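Local coordinates for uncharacterized protein conserved in bacteria (Streptococcus suis, PDB 4FZQ), which mediates attachment to host cells as a surface antigen of the bacterium, here represented by its G5 domain, an elongated all-beta module, at residues 4-9 and 48-53; 15-20 and 68-73; 42-47 and 58-63. The protein carries 1 engineered substitution. One frame throughout, in Å; residues are numbered along the deposited sequence.

Interaction 1. Residues 4-9 and 48-53; sequences TTKERK and DVIVDG
Charge gathers on Asp48, where Lys6 and Arg8 converge on a single carboxylate oxygen. Lys6 NZ gives to the anti lone pair of Asp48 OD1 at 2.8 Å, while Arg8 NE comes to the syn side of Asp48 OD1 at 2.6 Å, nearly straight (171°). The guanidinium offers its edge, and its plane lies only 22° from that of the carboxylate. Two cations on one oxygen probably keep Asp48 ionised and fix the rotation of its buried carboxylate. Arg8 NH1 turns the other way, to a salt bridge with Glu12 of the second subunit.

Apolar contacts continue along the same face. Lys6 CG lies between the backbone N and the carbonyl carbon (chi1 61°), and the chain beyond crosses the end of Ile50 at about a right angle, bringing Lys6 CE to 3.4 Å from Ile50 CD1. Thr4 CG2 rests 3.5 Å from Ile50 CB.

The backbones bond in pairs: Ile50 N gives to Thr4 O at 2.7 Å, Asp48 N to Lys6 O at 2.9 Å and Lys6 N to Asp48 O at 3.3 Å. This is antiparallel pairing within the G5 domain, the sheet's outermost strand in this chain, 4-13, against its middle strand, 41-50.

Interaction 2. Residues 15-20 and 68-73; sequences PIKEEI and GQNRIL
Lys17 to Ile20 run beside Asn70 to Leu73 in the same direction, the strand axes 4.6 Å apart and inclined by 23°. Lys17 O takes the N-H of Arg71 at 2.9 Å, Glu19 N gives to Arg71 O at 2.7 Å, and Glu19 O takes Leu73 N, also at 2.7 Å. Glu19 and Arg71 thus each bond to two residues of the other segment, the register of a parallel pair. Before the strands begin, a water spans the gap, accepting from Lys17 N and probably donating to Gln69 O.

On one face, Glu18 and Arg71 reach out side by side. Arg71 is extended from CG to NE, and its NE meets the anti lone pair of Glu18 OE2 at 2.8 Å in a bent salt bridge (138° at the hydrogen), the two flat groups turned 37° apart. Behind it, Ile16 CG2 packs against Arg71 CB at 3.7 Å.

On the opposite face Ile72 CD1 lies beside Glu19 CB and OE1, both at 3.2 Å. Glu19 OE1 forms salt bridges with Arg21 of its own chain and Lys30 of the third subunit. Asn70 OD1 lies 3.3 Å from Lys17 CB, while Asn70 ND2 bonds to Tyr32 of the third subunit; Lys17 NZ forms a salt bridge with Glu67 of its own chain. With 31-35 antiparallel beyond 71-75, this parallel pair makes the G5 domain's mixed sheet, three strands within this chain.

Interaction 3. Residues 42-47 and 58-63; sequences KVSVYQ and TNLLSE
Tyr46 meets Leu60 with a face of its ring, next to a beta bulge. Its CB lies 3.6 Å from Asn59 O, and with CG anti to the carbonyl carbon (chi1 -66°) the ring sets off along the face that also carries Leu60. CD2 stays by the same carbonyl and comes 3.8 Å from Thr58 OG1, both oxygens approaching the ring obliquely. Further out, CE2 reaches Leu60 CD1 at 3.7 Å, and CZ passes the same methyl at 3.9 Å; OH continues beyond it. That methyl sits over the ring, offset toward the rim, as a CH-pi contact with CD1 24° off the ring normal.

In the backbone, a classic bulge places two residues, Leu61 and Ser62, opposite the single Val45. Val45 O accepts a short bond from Leu61 N at 2.7 Å and a weak one from Ser62 N at 3.4 Å, so one carbonyl serves two amides. On the Thr58 side of the bulge, Gln47 and Asn59 bond to each other in both directions. Leu61 turns its methyls toward Gln47 CB and Val45 CG1, while a water ties Val43 O to Ser62 OG.

These strands form a hairpin. Strand 41-50 is central, with 4-13 on its far flank bonding to Ser44 and Tyr46, and strand 55-66 pairs antiparallel with a strand of the fourth subunit through Ser62 and Glu63, carrying the sheet across the interface.

In the fold
From the N terminus, residues 4-9 open the first strand and wait for 48-53, so interaction 1 closes a long loop. Within that loop the chain passes 15-20, whose partner 68-73 comes near the end; interactions 1 and 2 therefore cross. Interaction 3 is the most local: it pairs 42-47 with 58-63, lies wholly within the span of interaction 2, and crosses interaction 1. Interactions 1 and 3 share strand 41-50 and touch, notably at Arg8 O and Tyr46 N, building one antiparallel sheet. Interaction 2 builds the mixed sheet on the opposite side of the chain's centre, its own centre about 38 Å from that of interaction 1.

Interaction 1. Residues 4-9 and 48-53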
ATOM      1  N   THR A   4      25.871   2.051  25.961  1.00 34.63           N
ATOM      2  CA  THR A   4      24.836   1.319  26.654  1.00 33.92           C
ATOM      3  C   THR A   4      23.894   0.731  25.616  1.00 32.68           C
ATOM      4  O   THR A   4      23.944   1.100  24.449  1.00 32.03           O
ATOM      5  CB  THR A   4      24.073   2.238  27.623  1.00 34.69           C
ATOM      6  OG1 THR A   4      23.144   1.455  28.383  1.00 38.51           O
ATOM      7  CG2 THR A   4      23.340   3.333  26.867  1.00 31.94           C
ATOM      8  N   THR A   5      23.052  -0.201  26.033  1.00 33.25           N
ATOM      9  CA  THR A   5      22.124  -0.824  25.107  1.00 33.44           C
ATOM     10  C   THR A   5      20.711  -0.847  25.671  1.00 35.17           C
ATOM     11  O   THR A   5      20.512  -0.890  26.888  1.00 36.58           O
ATOM     12  CB  THR A   5      22.540  -2.283  24.791  1.00 33.19           C
ATOM     13  OG1 THR A   5      22.417  -3.080  25.978  1.00 33.99           O
ATOM     14  CG2 THR A   5      23.980  -2.338  24.280  1.00 27.76           C
ATOM     15  N   LYS A   6      19.733  -0.796  24.774  1.00 38.31           N
ATOM     16  CA  LYS A   6      18.329  -0.858  25.155  1.00 38.07           C
ATOM     17  C   LYS A   6      17.610  -1.634  24.059  1.00 36.65           C
ATOM     18  O   LYS A   6      17.983  -1.565  22.890  1.00 35.22           O
ATOM     19  CB  LYS A   6      17.724   0.546  25.309  1.00 39.91           C
ATOM     20  CG  LYS A   6      17.741   1.398  24.051  1.00 45.26           C
ATOM     21  CD  LYS A   6      17.028   2.733  24.291  1.00 48.96           C
ATOM     22  CE  LYS A   6      17.143   3.686  23.091  1.00 50.70           C
ATOM     23  NZ  LYS A   6      16.541   3.137  21.839  1.00 49.43           N
ATOM     24  N   GLU A   7      16.597  -2.393  24.448  1.00 36.62           N
ATOM     25  CA  GLU A   7      15.837  -3.181  23.501  1.00 36.95           C
ATOM     26  C   GLU A   7      14.548  -2.485  23.120  1.00 36.23           C
ATOM     27  O   GLU A   7      13.947  -1.795  23.930  1.00 37.23           O
ATOM     28  CB  GLU A   7      15.539  -4.553  24.088  1.00 39.02           C
ATOM     29  CG  GLU A   7      16.741  -5.478  24.085  1.00 45.45           C
ATOM     30  CD  GLU A   7      16.395  -6.876  24.560  1.00 51.10           C
ATOM     31  OE1 GLU A   7      15.261  -7.338  24.286  1.00 52.30           O
ATOM     32  OE2 GLU A   7      17.257  -7.522  25.195  1.00 54.10           O
ATOM     33  N   ARG A   8      14.142  -2.655  21.868  1.00 34.39           N
ATOM     34  CA  ARG A   8      12.916  -2.045  21.358  1.00 34.62           C
ATOM     35  C   ARG A   8      12.034  -3.080  20.692  1.00 33.82           C
ATOM     36  O   ARG A   8      12.513  -3.980  20.004  1.00 34.38           O
ATOM     37  CB  ARG A   8      13.222  -0.963  20.316  1.00 34.10           C
ATOM     38  CG  ARG A   8      13.600   0.383  20.870  1.00 34.79           C
ATOM     39  CD  ARG A   8      13.667   1.428  19.773  1.00 33.60           C
ATOM     40  NE  ARG A   8      14.659   1.097  18.757  1.00 32.95           N
ATOM     41  CZ  ARG A   8      14.368   0.669  17.535  1.00 33.10           C
ATOM     42  NH1 ARG A   8      13.102   0.518  17.168  1.00 31.82           N
ATOM     43  NH2 ARG A   8      15.344   0.402  16.679  1.00 32.82           N
ATOM     44  N   LYS A   9      10.735  -2.937  20.886  1.00 40.04           N
ATOM     45  CA  LYS A   9       9.785  -3.838  20.270  1.00 39.85           C
ATOM     46  C   LYS A   9       8.976  -3.002  19.279  1.00 38.58           C
ATOM     47  O   LYS A   9       8.449  -1.950  19.630  1.00 38.96           O
ATOM     48  CB  LYS A   9       8.878  -4.444  21.341  1.00 41.98           C
ATOM     49  CG  LYS A   9       7.873  -5.455  20.815  1.00 49.85           C
ATOM     50  CD  LYS A   9       6.889  -5.905  21.899  1.00 54.19           C
ATOM     51  CE  LYS A   9       7.566  -6.738  22.984  1.00 58.44           C
ATOM     52  NZ  LYS A   9       8.660  -5.998  23.698  1.00 61.69           N
ATOM     53  N   ASP A  48      19.493  -1.486  20.417  1.00 26.29           N
ATOM     54  CA  ASP A  48      20.204  -0.287  20.016  1.00 29.77           C
ATOM     55  C   ASP A  48      21.436  -0.065  20.865  1.00 30.97           C
ATOM     56  O   ASP A  48      21.467  -0.455  22.034  1.00 31.82           O
ATOM     57  CB  ASP A  48      19.293   0.930  20.161  1.00 31.48           C
ATOM     58  CG  ASP A  48      18.098   0.890  19.229  1.00 32.53           C
ATOM     59  OD1 ASP A  48      17.060   1.482  19.585  1.00 32.89           O
ATOM     60  OD2 ASP A  48      18.196   0.285  18.143  1.00 34.37           O
ATOM     61  N   VAL A  49      22.454   0.547  20.271  1.00 29.40           N
ATOM     62  CA  VAL A  49      23.660   0.877  21.014  1.00 30.30           C
ATOM     63  C   VAL A  49      23.589   2.386  21.177  1.00 30.79           C
ATOM     64  O   VAL A  49      23.387   3.111  20.203  1.00 29.44           O
ATOM     65  CB  VAL A  49      24.959   0.555  20.247  1.00 29.87           C
ATOM     66  CG1 VAL A  49      26.159   0.796  21.156  1.00 29.58           C
ATOM     67  CG2 VAL A  49      24.953  -0.850  19.774  1.00 28.17           C
ATOM     68  N   ILE A  50      23.761   2.864  22.397  1.00 33.49           N
ATOM     69  CA  ILE A  50      23.700   4.295  22.635  1.00 36.31           C
ATOM     70  C   ILE A  50      25.042   4.869  23.074  1.00 39.14           C
ATOM     71  O   ILE A  50      25.635   4.415  24.057  1.00 37.75           O
ATOM     72  CB  ILE A  50      22.640   4.602  23.697  1.00 37.03           C
ATOM     73  CG1 ILE A  50      21.323   3.952  23.280  1.00 38.00           C
ATOM     74  CG2 ILE A  50      22.480   6.109  23.874  1.00 34.14           C
ATOM     75  CD1 ILE A  50      20.267   3.871  24.382  1.00 42.95           C
ATOM     76  N   VAL A  51      25.507   5.866  22.324  1.00 44.33           N
ATOM     77  CA  VAL A  51      26.763   6.563  22.596  1.00 47.44           C
ATOM     78  C   VAL A  51      26.524   8.072  22.633  1.00 50.32           C
ATOM     79  O   VAL A  51      26.309   8.702  21.592  1.00 51.23           O
ATOM     80  CB  VAL A  51      27.820   6.299  21.513  1.00 45.94           C
ATOM     81  CG1 VAL A  51      29.097   7.061  21.847  1.00 43.96           C
ATOM     82  CG2 VAL A  51      28.087   4.811  21.392  1.00 44.98           C
ATOM     83  N   ASP A  52      26.563   8.642  23.835  1.00 63.27           N
ATOM     84  CA  ASP A  52      26.356  10.075  24.026  1.00 63.67           C
ATOM     85  C   ASP A  52      24.893  10.437  23.787  1.00 63.75           C
ATOM     86  O   ASP A  52      24.585  11.477  23.209  1.00 63.92           O
ATOM     87  CB  ASP A  52      27.248  10.875  23.071  1.00 65.75           C
ATOM     88  CG  ASP A  52      28.703  10.447  23.133  1.00 68.53           C
ATOM     89  OD1 ASP A  52      29.280  10.442  24.244  1.00 69.22           O
ATOM     90  OD2 ASP A  52      29.273  10.126  22.065  1.00 70.46           O
ATOM     91  N   GLY A  53      23.992   9.568  24.232  1.00 56.06           N
ATOM     92  CA  GLY A  53      22.573   9.816  24.060  1.00 54.09           C
ATOM     93  C   GLY A  53      22.067   9.591  22.646  1.00 53.59           C
ATOM     94  O   GLY A  53      20.930   9.929  22.336  1.00 55.01           O
TER

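Interaction 2. Residues 15-20 and 68-73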
ATOM      1  N   PRO A  15      -1.753  -7.266   7.006  1.00 30.37           N
ATOM      2  CA  PRO A  15      -2.984  -7.025   6.234  1.00 30.15           C
ATOM      3  C   PRO A  15      -4.066  -8.014   6.694  1.00 29.51           C
ATOM      4  O   PRO A  15      -3.782  -9.203   6.868  1.00 26.99           O
ATOM      5  CB  PRO A  15      -2.553  -7.315   4.800  1.00 30.82           C
ATOM      6  CG  PRO A  15      -1.075  -6.987   4.811  1.00 31.45           C
ATOM      7  CD  PRO A  15      -0.604  -7.540   6.124  1.00 28.51           C
ATOM      8  N   ILE A  16      -5.293  -7.540   6.898  1.00 35.88           N
ATOM      9  CA  ILE A  16      -6.366  -8.435   7.318  1.00 35.07           C
ATOM     10  C   ILE A  16      -6.645  -9.394   6.168  1.00 35.31           C
ATOM     11  O   ILE A  16      -6.728  -8.981   5.017  1.00 36.11           O
ATOM     12  CB  ILE A  16      -7.675  -7.673   7.644  1.00 38.57           C
ATOM     13  CG1 ILE A  16      -7.578  -6.988   9.011  1.00 39.93           C
ATOM     14  CG2 ILE A  16      -8.850  -8.641   7.676  1.00 40.32           C
ATOM     15  CD1 ILE A  16      -6.618  -5.814   9.108  1.00 42.95           C
ATOM     16  N   LYS A  17      -6.770 -10.680   6.465  1.00 22.34           N
ATOM     17  CA  LYS A  17      -7.065 -11.634   5.414  1.00 22.12           C
ATOM     18  C   LYS A  17      -8.582 -11.712   5.328  1.00 21.70           C
ATOM     19  O   LYS A  17      -9.261 -11.759   6.357  1.00 19.51           O
ATOM     20  CB  LYS A  17      -6.490 -13.008   5.747  1.00 25.57           C
ATOM     21  CG  LYS A  17      -4.972 -13.063   5.820  1.00 26.97           C
ATOM     22  CD  LYS A  17      -4.522 -14.488   6.117  1.00 31.06           C
ATOM     23  CE  LYS A  17      -3.012 -14.594   6.218  1.00 31.41           C
ATOM     24  NZ  LYS A  17      -2.517 -13.867   7.414  1.00 37.42           N
ATOM     25  N   GLU A  18      -9.120 -11.711   4.109  1.00 22.79           N
ATOM     26  CA  GLU A  18     -10.561 -11.772   3.947  1.00 22.47           C
ATOM     27  C   GLU A  18     -10.997 -13.017   3.198  1.00 21.86           C
ATOM     28  O   GLU A  18     -10.631 -13.226   2.039  1.00 21.39           O
ATOM     29  CB  GLU A  18     -11.074 -10.539   3.202  1.00 25.59           C
ATOM     30  CG  GLU A  18     -12.585 -10.337   3.316  1.00 30.92           C
ATOM     31  CD  GLU A  18     -13.096  -9.142   2.515  1.00 34.75           C
ATOM     32  OE1 GLU A  18     -13.209  -9.254   1.278  1.00 37.46           O
ATOM     33  OE2 GLU A  18     -13.379  -8.083   3.119  1.00 37.73           O
ATOM     34  N   GLU A  19     -11.795 -13.839   3.862  1.00 18.61           N
ATOM     35  CA  GLU A  19     -12.297 -15.046   3.241  1.00 18.78           C
ATOM     36  C   GLU A  19     -13.633 -14.760   2.562  1.00 19.60           C
ATOM     37  O   GLU A  19     -14.490 -14.094   3.138  1.00 19.24           O
ATOM     38  CB  GLU A  19     -12.498 -16.135   4.295  1.00 18.24           C
ATOM     39  CG  GLU A  19     -13.127 -17.378   3.737  1.00 23.71           C
ATOM     40  CD  GLU A  19     -13.341 -18.455   4.772  1.00 27.54           C
ATOM     41  OE1 GLU A  19     -13.064 -18.209   5.970  1.00 31.57           O
ATOM     42  OE2 GLU A  19     -13.789 -19.555   4.378  1.00 30.97           O
ATOM     43  N   ILE A  20     -13.795 -15.225   1.324  1.00 22.62           N
ATOM     44  CA  ILE A  20     -15.061 -15.061   0.620  1.00 24.22           C
ATOM     45  C   ILE A  20     -15.662 -16.458   0.665  1.00 25.68           C
ATOM     46  O   ILE A  20     -15.088 -17.426   0.166  1.00 25.54           O
ATOM     47  CB  ILE A  20     -14.903 -14.606  -0.856  1.00 25.12           C
ATOM     48  CG1 ILE A  20     -14.529 -13.126  -0.929  1.00 23.68           C
ATOM     49  CG2 ILE A  20     -16.236 -14.746  -1.582  1.00 23.66           C
ATOM     50  CD1 ILE A  20     -15.387 -12.123  -0.187  1.00 42.95           C
ATOM     51  N   GLY A  68      -3.598 -13.642  12.332  1.00 28.52           N
ATOM     52  CA  GLY A  68      -4.705 -12.921  12.929  1.00 27.83           C
ATOM     53  C   GLY A  68      -6.012 -13.670  12.790  1.00 29.13           C
ATOM     54  O   GLY A  68      -6.040 -14.895  12.667  1.00 31.02           O
ATOM     55  N   GLN A  69      -7.108 -12.928  12.810  1.00 33.51           N
ATOM     56  CA  GLN A  69      -8.426 -13.518  12.668  1.00 33.66           C
ATOM     57  C   GLN A  69      -8.980 -13.064  11.324  1.00 32.62           C
ATOM     58  O   GLN A  69      -8.964 -11.875  11.014  1.00 30.89           O
ATOM     59  CB  GLN A  69      -9.326 -13.041  13.809  1.00 37.12           C
ATOM     60  CG  GLN A  69     -10.759 -13.540  13.749  1.00 41.29           C
ATOM     61  CD  GLN A  69     -11.622 -12.940  14.848  1.00 44.20           C
ATOM     62  OE1 GLN A  69     -11.472 -13.277  16.018  1.00 45.35           O
ATOM     63  NE2 GLN A  69     -12.528 -12.037  14.473  1.00 47.66           N
ATOM     64  N   ASN A  70      -9.454 -14.013  10.525  1.00 27.24           N
ATOM     65  CA  ASN A  70     -10.005 -13.689   9.213  1.00 27.68           C
ATOM     66  C   ASN A  70     -11.285 -12.869   9.247  1.00 27.79           C
ATOM     67  O   ASN A  70     -12.107 -12.986  10.155  1.00 26.78           O
ATOM     68  CB  ASN A  70     -10.328 -14.953   8.408  1.00 28.15           C
ATOM     69  CG  ASN A  70      -9.103 -15.618   7.820  1.00 31.32           C
ATOM     70  OD1 ASN A  70      -7.996 -15.077   7.859  1.00 33.14           O
ATOM     71  ND2 ASN A  70      -9.302 -16.808   7.252  1.00 29.52           N
ATOM     72  N   ARG A  71     -11.433 -12.032   8.233  1.00 29.41           N
ATOM     73  CA  ARG A  71     -12.628 -11.248   8.051  1.00 28.83           C
ATOM     74  C   ARG A  71     -13.371 -12.205   7.115  1.00 30.12           C
ATOM     75  O   ARG A  71     -12.794 -12.684   6.132  1.00 30.90           O
ATOM     76  CB  ARG A  71     -12.273  -9.951   7.334  1.00 30.38           C
ATOM     77  CG  ARG A  71     -13.440  -9.068   6.942  1.00 33.62           C
ATOM     78  CD  ARG A  71     -12.923  -7.814   6.249  1.00 38.40           C
ATOM     79  NE  ARG A  71     -13.988  -7.050   5.607  1.00 44.42           N
ATOM     80  CZ  ARG A  71     -14.936  -6.391   6.266  1.00 46.61           C
ATOM     81  NH1 ARG A  71     -14.945  -6.397   7.594  1.00 47.47           N
ATOM     82  NH2 ARG A  71     -15.877  -5.735   5.596  1.00 47.25           N
ATOM     83  N   ILE A  72     -14.617 -12.534   7.417  1.00 27.34           N
ATOM     84  CA  ILE A  72     -15.338 -13.448   6.544  1.00 25.65           C
ATOM     85  C   ILE A  72     -16.485 -12.761   5.817  1.00 25.61           C
ATOM     86  O   ILE A  72     -17.403 -12.226   6.446  1.00 24.00           O
ATOM     87  CB  ILE A  72     -15.911 -14.673   7.319  1.00 25.39           C
ATOM     88  CG1 ILE A  72     -14.791 -15.628   7.737  1.00 26.64           C
ATOM     89  CG2 ILE A  72     -16.859 -15.450   6.433  1.00 23.75           C
ATOM     90  CD1 ILE A  72     -13.351 -15.338   7.302  1.00 42.95           C
ATOM     91  N   LEU A  73     -16.426 -12.779   4.490  1.00 22.57           N
ATOM     92  CA  LEU A  73     -17.481 -12.186   3.684  1.00 23.71           C
ATOM     93  C   LEU A  73     -18.302 -13.338   3.106  1.00 23.38           C
ATOM     94  O   LEU A  73     -17.758 -14.240   2.470  1.00 21.23           O
ATOM     95  CB  LEU A  73     -16.900 -11.341   2.550  1.00 26.14           C
ATOM     96  CG  LEU A  73     -17.951 -10.466   1.851  1.00 30.20           C
ATOM     97  CD1 LEU A  73     -18.328  -9.328   2.791  1.00 30.43           C
ATOM     98  CD2 LEU A  73     -17.427  -9.909   0.536  1.00 30.11           C
TER
HETATM   99  O   HOH W   1      -6.536 -11.322   9.231  1.00 30.83           O

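Interaction 3. Residues 42-47 and 58-63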
ATOM      1  N   LYS A  42       3.284  -8.736  13.339  1.00 28.00           N
ATOM      2  CA  LYS A  42       4.692  -9.029  13.091  1.00 27.88           C
ATOM      3  C   LYS A  42       5.461  -8.198  14.105  1.00 27.47           C
ATOM      4  O   LYS A  42       5.566  -6.981  13.972  1.00 26.62           O
ATOM      5  CB  LYS A  42       5.088  -8.633  11.683  1.00 27.92           C
ATOM      6  CG  LYS A  42       6.557  -8.794  11.360  1.00 33.87           C
ATOM      7  CD  LYS A  42       6.793  -8.344   9.928  1.00 39.13           C
ATOM      8  CE  LYS A  42       8.260  -8.126   9.626  1.00 43.17           C
ATOM      9  NZ  LYS A  42       8.431  -7.346   8.355  1.00 44.64           N
ATOM     10  N   VAL A  43       5.972  -8.858  15.137  1.00 24.53           N
ATOM     11  CA  VAL A  43       6.721  -8.173  16.183  1.00 25.18           C
ATOM     12  C   VAL A  43       8.224  -8.391  16.074  1.00 24.98           C
ATOM     13  O   VAL A  43       8.699  -9.525  16.075  1.00 25.06           O
ATOM     14  CB  VAL A  43       6.290  -8.637  17.573  1.00 24.18           C
ATOM     15  CG1 VAL A  43       7.122  -7.956  18.612  1.00 25.61           C
ATOM     16  CG2 VAL A  43       4.823  -8.338  17.788  1.00 25.59           C
ATOM     17  N   SER A  44       8.964  -7.295  15.971  1.00 24.23           N
ATOM     18  CA  SER A  44      10.407  -7.369  15.886  1.00 22.97           C
ATOM     19  C   SER A  44      11.006  -6.781  17.153  1.00 24.14           C
ATOM     20  O   SER A  44      10.558  -5.736  17.640  1.00 22.95           O
ATOM     21  CB  SER A  44      10.919  -6.588  14.677  1.00 23.34           C
ATOM     22  OG  SER A  44      10.375  -7.075  13.476  1.00 23.32           O
ATOM     23  N   VAL A  45      12.002  -7.469  17.699  1.00 24.93           N
ATOM     24  CA  VAL A  45      12.691  -6.978  18.882  1.00 24.42           C
ATOM     25  C   VAL A  45      14.056  -6.525  18.389  1.00 23.82           C
ATOM     26  O   VAL A  45      14.777  -7.295  17.748  1.00 21.57           O
ATOM     27  CB  VAL A  45      12.884  -8.070  19.941  1.00 26.37           C
ATOM     28  CG1 VAL A  45      13.751  -7.531  21.083  1.00 25.58           C
ATOM     29  CG2 VAL A  45      11.540  -8.519  20.478  1.00 24.57           C
ATOM     30  N   TYR A  46      14.394  -5.272  18.670  1.00 22.70           N
ATOM     31  CA  TYR A  46      15.671  -4.721  18.242  1.00 22.97           C
ATOM     32  C   TYR A  46      16.532  -4.385  19.428  1.00 24.08           C
ATOM     33  O   TYR A  46      16.050  -4.310  20.563  1.00 22.80           O
ATOM     34  CB  TYR A  46      15.480  -3.424  17.452  1.00 22.04           C
ATOM     35  CG  TYR A  46      14.773  -3.573  16.131  1.00 21.28           C
ATOM     36  CD1 TYR A  46      13.385  -3.472  16.044  1.00 22.71           C
ATOM     37  CD2 TYR A  46      15.494  -3.814  14.964  1.00 19.43           C
ATOM     38  CE1 TYR A  46      12.732  -3.607  14.814  1.00 24.51           C
ATOM     39  CE2 TYR A  46      14.859  -3.951  13.744  1.00 22.54           C
ATOM     40  CZ  TYR A  46      13.477  -3.845  13.672  1.00 24.59           C
ATOM     41  OH  TYR A  46      12.844  -3.969  12.460  1.00 29.87           O
ATOM     42  N   GLN A  47      17.818  -4.181  19.158  1.00 27.19           N
ATOM     43  CA  GLN A  47      18.736  -3.768  20.208  1.00 26.77           C
ATOM     44  C   GLN A  47      19.540  -2.592  19.687  1.00 26.52           C
ATOM     45  O   GLN A  47      20.178  -2.678  18.640  1.00 23.54           O
ATOM     46  CB  GLN A  47      19.685  -4.872  20.620  1.00 27.93           C
ATOM     47  CG  GLN A  47      20.364  -4.510  21.913  1.00 31.44           C
ATOM     48  CD  GLN A  47      21.349  -5.541  22.379  1.00 33.49           C
ATOM     49  OE1 GLN A  47      21.630  -5.638  23.571  1.00 34.07           O
ATOM     50  NE2 GLN A  47      21.895  -6.312  21.446  1.00 34.32           N
ATOM     51  N   THR A  58      21.864  -0.483  15.413  1.00 27.70           N
ATOM     52  CA  THR A  58      20.863  -1.378  15.949  1.00 26.82           C
ATOM     53  C   THR A  58      20.841  -2.729  15.261  1.00 25.27           C
ATOM     54  O   THR A  58      21.048  -2.834  14.052  1.00 24.22           O
ATOM     55  CB  THR A  58      19.436  -0.735  15.908  1.00 26.41           C
ATOM     56  OG1 THR A  58      18.565  -1.545  15.121  1.00 28.36           O
ATOM     57  CG2 THR A  58      19.479   0.670  15.337  1.00 25.77           C
ATOM     58  N   ASN A  59      20.616  -3.766  16.060  1.00 26.79           N
ATOM     59  CA  ASN A  59      20.535  -5.123  15.554  1.00 26.19           C
ATOM     60  C   ASN A  59      19.129  -5.660  15.769  1.00 26.44           C
ATOM     61  O   ASN A  59      18.432  -5.279  16.719  1.00 26.60           O
ATOM     62  CB  ASN A  59      21.511  -6.057  16.278  1.00 27.21           C
ATOM     63  CG  ASN A  59      22.968  -5.733  16.010  1.00 27.09           C
ATOM     64  OD1 ASN A  59      23.335  -5.284  14.929  1.00 27.99           O
ATOM     65  ND2 ASN A  59      23.812  -5.993  16.998  1.00 28.10           N
ATOM     66  N   LEU A  60      18.721  -6.550  14.872  1.00 24.69           N
ATOM     67  CA  LEU A  60      17.425  -7.197  14.956  1.00 23.57           C
ATOM     68  C   LEU A  60      17.671  -8.472  15.768  1.00 23.73           C
ATOM     69  O   LEU A  60      18.469  -9.312  15.378  1.00 25.82           O
ATOM     70  CB  LEU A  60      16.929  -7.556  13.555  1.00 22.79           C
ATOM     71  CG  LEU A  60      15.654  -8.403  13.497  1.00 22.99           C
ATOM     72  CD1 LEU A  60      14.473  -7.588  14.025  1.00 21.50           C
ATOM     73  CD2 LEU A  60      15.394  -8.848  12.064  1.00 23.22           C
ATOM     74  N   LEU A  61      16.999  -8.602  16.901  1.00 19.59           N
ATOM     75  CA  LEU A  61      17.168  -9.760  17.753  1.00 21.18           C
ATOM     76  C   LEU A  61      16.239 -10.916  17.398  1.00 24.34           C
ATOM     77  O   LEU A  61      16.652 -12.078  17.428  1.00 25.61           O
ATOM     78  CB  LEU A  61      16.955  -9.356  19.209  1.00 22.37           C
ATOM     79  CG  LEU A  61      18.188  -9.167  20.100  1.00 23.61           C
ATOM     80  CD1 LEU A  61      19.354  -8.592  19.313  1.00 21.70           C
ATOM     81  CD2 LEU A  61      17.798  -8.277  21.272  1.00 22.60           C
ATOM     82  N   SER A  62      14.987 -10.599  17.064  1.00 24.06           N
ATOM     83  CA  SER A  62      14.014 -11.621  16.707  1.00 23.84           C
ATOM     84  C   SER A  62      12.828 -11.042  15.965  1.00 26.84           C
ATOM     85  O   SER A  62      12.537  -9.849  16.053  1.00 25.96           O
ATOM     86  CB  SER A  62      13.518 -12.344  17.954  1.00 22.93           C
ATOM     87  OG  SER A  62      12.930 -11.437  18.867  1.00 21.99           O
ATOM     88  N   GLU A  63      12.129 -11.912  15.252  1.00 38.05           N
ATOM     89  CA  GLU A  63      10.984 -11.513  14.460  1.00 40.12           C
ATOM     90  C   GLU A  63       9.920 -12.606  14.601  1.00 41.16           C
ATOM     91  O   GLU A  63      10.122 -13.754  14.189  1.00 41.08           O
ATOM     92  CB  GLU A  63      11.446 -11.354  13.014  1.00 41.94           C
ATOM     93  CG  GLU A  63      10.537 -10.595  12.095  1.00 46.26           C
ATOM     94  CD  GLU A  63      11.165 -10.422  10.726  1.00 52.38           C
ATOM     95  OE1 GLU A  63      12.148  -9.656  10.613  1.00 54.34           O
ATOM     96  OE2 GLU A  63      10.691 -11.063   9.761  1.00 55.72           O
TER
HETATM   97  O   HOH W   2      10.232 -11.317  17.721  1.00 35.57           O
HETATM   98  O   HOH W   3      11.320  -7.464  11.252  1.00 35.95           O